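Local coordinates for protein Sqt1 (Chaetomium thermophilum, PDB 4ZOY) that probably acts as a dedicated WD40-repeat chaperone that captures a nascent ribosomal protein during its synthesis and so serves ribosome biogenesis, at residues P192-A197 and A206-D211; G251-A256 and N330-A335. All blocks are in the same frame, centred on the assembly; numbering follows the deposited sequence.

Three neighbouring four-stranded sheets of the eight in this beta-propeller supply the two contacts, which follow one another along the chain. Contact 1 lies within a single blade, pairing its first two strands, 193-198 and 204-209, as an antiparallel hairpin. Contact 2 lies between the next two blades, where their first strands, 252-257 and 331-336, run side by side. The centres are about 9 Å apart, and the segment 251-256, part of contact 2, also touches contact 1: T194 OG1 is 2.7 Å from L252 O and S209 O is 3.1 Å from L252 N, both probable hydrogen bonds, while V255 CG1 packs on G196. Strand 252-257 thus ties its own blade to those before and after it.

Contact 1 (P192-A197 and A206-D211); sequences PCTAGA and ATVSED
P192 O is gripped from the opposite segment by the backbone N of E210, at 3.1 Å and nearly along the C=O axis, while S209 OG approaches the same oxygen at 2.9 Å. The hydroxyl proton is not settled on P192 O, because G191 O offers a weak alternative. S209 OG also accepts from D211 N, with an N-H...O angle of 172°, forming an ST turn; its torsion (OG anti to the backbone N, chi1 173°) brings it to both partners. With an alanine here, D211 N would probably lose its acceptor and P192 O its hydroxyl neighbour, leaving the turn freer to move. Beyond the turn, C193 to A197 pairs antiparallel with A206 to S209, the strand axes at 154°, as the first hairpin of a WD40 propeller blade. A beta bulge shifts the register by one residue between C193 and A195: T194 N donates to V208 O at 2.9 Å and V208 N to A195 O at 3.0 Å. At the far end, A197 and A206 bond reciprocally through their backbones. T194 turns its two branches to different partners: OG1 lies across V208 CG2 and bonds L252 O of the next blade, whereas CG2 meets E210 CG at 3.5 Å. The extended E210 side chain runs on obliquely past the CB-CG side of the P192 ring, with OE1 3.5 Å from P192 CG. On the face shared with T207, C193 SG lies 3.7 Å from T207 CB, and both side chains also touch W144 of the preceding blade.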
ATOM      1  N   PRO A 192      14.976   7.292   6.976  1.00 19.63           N
ATOM      2  CA  PRO A 192      14.218   6.602   5.923  1.00 18.19           C
ATOM      3  C   PRO A 192      12.736   6.968   5.908  1.00 15.52           C
ATOM      4  O   PRO A 192      12.082   7.013   6.951  1.00 18.40           O
ATOM      5  CB  PRO A 192      14.403   5.127   6.273  1.00 20.01           C
ATOM      6  CG  PRO A 192      15.758   5.090   6.929  1.00 19.45           C
ATOM      7  CD  PRO A 192      15.871   6.374   7.704  1.00 19.67           C
ATOM      8  N   CYS A 193      12.227   7.260   4.717  1.00 16.30           N
ATOM      9  CA  CYS A 193      10.807   7.514   4.539  1.00 16.74           C
ATOM     10  C   CYS A 193      10.101   6.181   4.322  1.00 15.69           C
ATOM     11  O   CYS A 193      10.315   5.507   3.309  1.00 16.92           O
ATOM     12  CB  CYS A 193      10.572   8.459   3.366  1.00 16.22           C
ATOM     13  SG  CYS A 193       8.816   8.783   3.071  1.00 15.62           S
ATOM     14  N   THR A 194       9.280   5.794   5.288  1.00 15.26           N
ATOM     15  CA  THR A 194       8.783   4.425   5.370  1.00 16.45           C
ATOM     16  C   THR A 194       7.456   4.195   4.660  1.00 14.81           C
ATOM     17  O   THR A 194       7.150   3.067   4.268  1.00 16.44           O
ATOM     18  CB  THR A 194       8.608   4.005   6.835  1.00 16.09           C
ATOM     19  OG1 THR A 194       7.876   5.025   7.519  1.00 16.12           O
ATOM     20  CG2 THR A 194       9.960   3.834   7.497  1.00 17.36           C
ATOM     21  N   ALA A 195       6.662   5.255   4.503  1.00 13.65           N
ATOM     22  CA  ALA A 195       5.338   5.123   3.902  1.00 12.68           C
ATOM     23  C   ALA A 195       4.809   6.459   3.423  1.00 14.07           C
ATOM     24  O   ALA A 195       5.200   7.516   3.933  1.00 15.21           O
ATOM     25  CB  ALA A 195       4.332   4.496   4.894  1.00 13.74           C
ATOM     26  N   GLY A 196       3.882   6.391   2.471  1.00 13.06           N
ATOM     27  CA  GLY A 196       3.216   7.565   1.931  1.00 12.67           C
ATOM     28  C   GLY A 196       1.791   7.273   1.528  1.00 13.44           C
ATOM     29  O   GLY A 196       1.457   6.151   1.152  1.00 16.07           O
ATOM     30  N   ALA A 197       0.944   8.296   1.600  1.00 12.88           N
ATOM     31  CA  ALA A 197      -0.444   8.182   1.192  1.00 12.10           C
ATOM     32  C   ALA A 197      -0.949   9.518   0.703  1.00 13.72           C
ATOM     33  O   ALA A 197      -0.727  10.550   1.331  1.00 14.74           O
ATOM     34  CB  ALA A 197      -1.309   7.672   2.339  1.00 16.42           C
ATOM     35  N   ALA A 206       0.880  12.677   2.240  1.00 13.32           N
ATOM     36  CA  ALA A 206       1.354  12.491   3.605  1.00 14.93           C
ATOM     37  C   ALA A 206       2.398  11.398   3.665  1.00 15.02           C
ATOM     38  O   ALA A 206       2.151  10.287   3.208  1.00 14.96           O
ATOM     39  CB  ALA A 206       0.190  12.154   4.521  1.00 14.35           C
ATOM     40  N   THR A 207       3.564  11.718   4.211  1.00 13.61           N
ATOM     41  CA  THR A 207       4.627  10.724   4.348  1.00 13.69           C
ATOM     42  C   THR A 207       5.190  10.710   5.758  1.00 14.31           C
ATOM     43  O   THR A 207       5.151  11.712   6.488  1.00 15.12           O
ATOM     44  CB  THR A 207       5.766  10.947   3.332  1.00 15.36           C
ATOM     45  OG1 THR A 207       6.468  12.162   3.635  1.00 15.99           O
ATOM     46  CG2 THR A 207       5.206  11.017   1.910  1.00 14.75           C
ATOM     47  N   VAL A 208       5.692   9.547   6.144  1.00 14.65           N
ATOM     48  CA  VAL A 208       6.216   9.342   7.491  1.00 16.55           C
ATOM     49  C   VAL A 208       7.592   8.710   7.439  1.00 16.00           C
ATOM     50  O   VAL A 208       7.999   8.173   6.411  1.00 15.01           O
ATOM     51  CB  VAL A 208       5.283   8.460   8.333  1.00 15.25           C
ATOM     52  CG1 VAL A 208       3.975   9.181   8.581  1.00 14.35           C
ATOM     53  CG2 VAL A 208       5.047   7.102   7.655  1.00 14.92           C
ATOM     54  N   SER A 209       8.297   8.773   8.567  1.00 15.75           N
ATOM     55  CA  SER A 209       9.699   8.384   8.625  1.00 15.66           C
ATOM     56  C   SER A 209      10.052   7.664   9.916  1.00 15.99           C
ATOM     57  O   SER A 209       9.411   7.870  10.953  1.00 16.32           O
ATOM     58  CB  SER A 209      10.585   9.630   8.465  1.00 17.01           C
ATOM     59  OG  SER A 209      11.961   9.357   8.679  1.00 17.98           O
ATOM     60  N   GLU A 210      11.076   6.814   9.827  1.00 17.83           N
ATOM     61  CA  GLU A 210      11.715   6.219  11.002  1.00 16.94           C
ATOM     62  C   GLU A 210      12.153   7.273  12.017  1.00 21.67           C
ATOM     63  O   GLU A 210      12.269   6.974  13.199  1.00 21.31           O
ATOM     64  CB  GLU A 210      12.929   5.381  10.586  1.00 22.44           C
ATOM     65  CG  GLU A 210      12.570   4.098   9.875  1.00 28.04           C
ATOM     66  CD  GLU A 210      13.775   3.238   9.535  1.00 30.50           C
ATOM     67  OE1 GLU A 210      14.899   3.554   9.986  1.00 29.38           O
ATOM     68  OE2 GLU A 210      13.589   2.246   8.800  1.00 33.35           O
ATOM     69  N   ASP A 211      12.391   8.499  11.557  1.00 20.14           N
ATOM     70  CA  ASP A 211      12.864   9.571  12.438  1.00 18.75           C
ATOM     71  C   ASP A 211      11.722  10.229  13.222  1.00 19.96           C
ATOM     72  O   ASP A 211      11.939  11.205  13.945  1.00 20.23           O
ATOM     73  CB  ASP A 211      13.661  10.615  11.624  1.00 19.83           C
ATOM     74  CG  ASP A 211      12.782  11.667  10.945  1.00 21.91           C
ATOM     75  OD1 ASP A 211      11.542  11.520  10.857  1.00 19.50           O
ATOM     76  OD2 ASP A 211      13.356  12.676  10.481  1.00 24.91           O
TER

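Contact 2 (G251-A256 and N330-A335); sequences GLFSVA and NIESLA
The F253 ring and the N330 amide approach each other obliquely, their planes 22° apart, with N330 CG 3.7 Å from F253 CE2. The phenylalanine reaches this position with CG beside its backbone N (chi1 -58°), and its CB lies 3.8 Å from E332 OE1, which the bend of the glutamate chain at chi2 brings back toward it. S254 supplies the direct hydrogen bond: OG gives its proton to I331 O at 2.8 Å, from above the carbonyl plane and 57° out of it. I331 CG2 and L334 CD1 also approach this hydroxyl, each at 3.5 Å, so apolar branches pack around it. Farther along, A256 CB meets L334 CB at 3.9 Å. Two waters lie at F253 O; one also reaches E332 O, the other makes a weak bond to E332 OE1. The strand axes run nearly parallel, yet no backbone hydrogen bond joins them directly. Each strand instead pairs within its own sheet, where F253-S254 opposite G267 and E332-S333 opposite G346 form classic beta bulges. Side-chain packing between the first, innermost strands of adjacent blades, without strand pairing, is characteristic of a beta-propeller such as the WD40 fold.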
ATOM      1  N   GLY A 251       9.855   5.324  15.898  1.00 18.93           N
ATOM      2  CA  GLY A 251       9.577   5.660  14.509  1.00 19.10           C
ATOM      3  C   GLY A 251       8.163   5.417  14.006  1.00 17.34           C
ATOM      4  O   GLY A 251       7.342   4.775  14.652  1.00 16.90           O
ATOM      5  N   LEU A 252       7.889   5.967  12.832  1.00 15.55           N
ATOM      6  CA  LEU A 252       6.611   5.762  12.145  1.00 14.31           C
ATOM      7  C   LEU A 252       6.800   4.870  10.922  1.00 14.68           C
ATOM      8  O   LEU A 252       7.808   4.978  10.225  1.00 15.76           O
ATOM      9  CB  LEU A 252       6.000   7.099  11.724  1.00 13.98           C
ATOM     10  CG  LEU A 252       5.609   8.032  12.872  1.00 14.72           C
ATOM     11  CD1 LEU A 252       5.189   9.384  12.288  1.00 15.65           C
ATOM     12  CD2 LEU A 252       4.509   7.445  13.752  1.00 15.82           C
ATOM     13  N   PHE A 253       5.810   4.021  10.656  1.00 15.07           N
ATOM     14  CA  PHE A 253       5.937   2.969   9.649  1.00 15.32           C
ATOM     15  C   PHE A 253       4.752   2.860   8.705  1.00 15.56           C
ATOM     16  O   PHE A 253       4.820   2.149   7.698  1.00 15.88           O
ATOM     17  CB  PHE A 253       6.149   1.622  10.346  1.00 16.91           C
ATOM     18  CG  PHE A 253       7.363   1.597  11.229  1.00 18.81           C
ATOM     19  CD1 PHE A 253       8.628   1.644  10.668  1.00 23.54           C
ATOM     20  CD2 PHE A 253       7.240   1.571  12.609  1.00 21.73           C
ATOM     21  CE1 PHE A 253       9.764   1.648  11.471  1.00 28.06           C
ATOM     22  CE2 PHE A 253       8.370   1.569  13.415  1.00 25.42           C
ATOM     23  CZ  PHE A 253       9.629   1.610  12.843  1.00 28.85           C
ATOM     24  N   SER A 254       3.661   3.549   9.028  1.00 13.47           N
ATOM     25  CA  SER A 254       2.454   3.469   8.201  1.00 13.96           C
ATOM     26  C   SER A 254       1.680   4.783   8.242  1.00 15.01           C
ATOM     27  O   SER A 254       1.813   5.576   9.181  1.00 14.81           O
ATOM     28  CB  SER A 254       1.565   2.299   8.647  1.00 15.25           C
ATOM     29  OG  SER A 254       1.228   2.422  10.023  1.00 14.46           O
ATOM     30  N   VAL A 255       0.866   5.006   7.212  1.00 13.14           N
ATOM     31  CA  VAL A 255       0.122   6.251   7.071  1.00 13.94           C
ATOM     32  C   VAL A 255      -1.088   5.999   6.179  1.00 13.00           C
ATOM     33  O   VAL A 255      -1.029   5.199   5.245  1.00 15.40           O
ATOM     34  CB  VAL A 255       1.029   7.387   6.512  1.00 13.43           C
ATOM     35  CG1 VAL A 255       1.526   7.059   5.111  1.00 14.11           C
ATOM     36  CG2 VAL A 255       0.302   8.732   6.512  1.00 13.66           C
ATOM     37  N   ALA A 256      -2.190   6.672   6.496  1.00 12.78           N
ATOM     38  CA  ALA A 256      -3.423   6.574   5.734  1.00 14.01           C
ATOM     39  C   ALA A 256      -4.195   7.878   5.889  1.00 13.91           C
ATOM     40  O   ALA A 256      -4.139   8.538   6.934  1.00 14.38           O
ATOM     41  CB  ALA A 256      -4.263   5.383   6.189  1.00 14.98           C
ATOM     42  N   ASN A 330       4.878  -2.527  16.389  1.00 16.89           N
ATOM     43  CA  ASN A 330       4.777  -1.658  15.215  1.00 15.48           C
ATOM     44  C   ASN A 330       3.453  -1.758  14.472  1.00 16.62           C
ATOM     45  O   ASN A 330       2.978  -2.853  14.147  1.00 16.46           O
ATOM     46  CB  ASN A 330       5.902  -1.973  14.230  1.00 17.38           C
ATOM     47  CG  ASN A 330       7.287  -1.652  14.774  1.00 24.17           C
ATOM     48  OD1 ASN A 330       7.443  -1.224  15.915  1.00 21.46           O
ATOM     49  ND2 ASN A 330       8.306  -1.858  13.942  1.00 33.08           N
ATOM     50  N   ILE A 331       2.850  -0.603  14.201  1.00 15.77           N
ATOM     51  CA  ILE A 331       1.699  -0.562  13.318  1.00 13.48           C
ATOM     52  C   ILE A 331       2.219  -0.507  11.886  1.00 14.50           C
ATOM     53  O   ILE A 331       2.721   0.520  11.432  1.00 15.44           O
ATOM     54  CB  ILE A 331       0.793   0.634  13.607  1.00 14.34           C
ATOM     55  CG1 ILE A 331       0.307   0.599  15.069  1.00 16.16           C
ATOM     56  CG2 ILE A 331      -0.371   0.650  12.604  1.00 14.16           C
ATOM     57  CD1 ILE A 331      -0.354  -0.711  15.484  1.00 15.86           C
ATOM     58  N   GLU A 332       2.121  -1.629  11.189  1.00 15.31           N
ATOM     59  CA  GLU A 332       2.724  -1.730   9.870  1.00 17.15           C
ATOM     60  C   GLU A 332       1.741  -1.421   8.750  1.00 11.75           C
ATOM     61  O   GLU A 332       2.162  -1.213   7.605  1.00 15.38           O
ATOM     62  CB  GLU A 332       3.315  -3.125   9.666  1.00 25.43           C
ATOM     63  CG  GLU A 332       4.574  -3.383  10.503  1.00 26.12           C
ATOM     64  CD  GLU A 332       5.777  -2.553  10.057  1.00 37.62           C
ATOM     65  OE1 GLU A 332       5.706  -1.897   8.993  1.00 41.25           O
ATOM     66  OE2 GLU A 332       6.809  -2.562  10.772  1.00 39.70           O
ATOM     67  N   SER A 333       0.447  -1.371   9.071  1.00 12.84           N
ATOM     68  CA  SER A 333      -0.547  -1.121   8.046  1.00 13.30           C
ATOM     69  C   SER A 333      -1.778  -0.448   8.650  1.00 14.34           C
ATOM     70  O   SER A 333      -2.268  -0.873   9.692  1.00 14.23           O
ATOM     71  CB  SER A 333      -0.917  -2.443   7.349  1.00 14.28           C
ATOM     72  OG  SER A 333      -1.871  -2.204   6.332  1.00 15.46           O
ATOM     73  N   LEU A 334      -2.257   0.601   7.977  1.00 13.12           N
ATOM     74  CA  LEU A 334      -3.403   1.402   8.392  1.00 15.29           C
ATOM     75  C   LEU A 334      -4.337   1.565   7.210  1.00 14.03           C
ATOM     76  O   LEU A 334      -3.873   1.834   6.099  1.00 16.15           O
ATOM     77  CB  LEU A 334      -2.975   2.802   8.859  1.00 17.39           C
ATOM     78  CG  LEU A 334      -2.360   2.961  10.241  1.00 18.09           C
ATOM     79  CD1 LEU A 334      -1.693   4.337  10.354  1.00 17.90           C
ATOM     80  CD2 LEU A 334      -3.452   2.796  11.266  1.00 17.27           C
ATOM     81  N   ALA A 335      -5.636   1.436   7.445  1.00 14.11           N
ATOM     82  CA  ALA A 335      -6.611   1.707   6.389  1.00 13.70           C
ATOM     83  C   ALA A 335      -7.898   2.262   6.943  1.00 14.00           C
ATOM     84  O   ALA A 335      -8.478   1.714   7.885  1.00 14.00           O
ATOM     85  CB  ALA A 335      -6.888   0.446   5.595  1.00 15.56           C
TER
HETATM   86  O   HOH W   1       3.342   1.018   5.543  1.00 24.45           O
HETATM   87  O   HOH W   2       6.850   0.435   6.919  1.00 29.42           O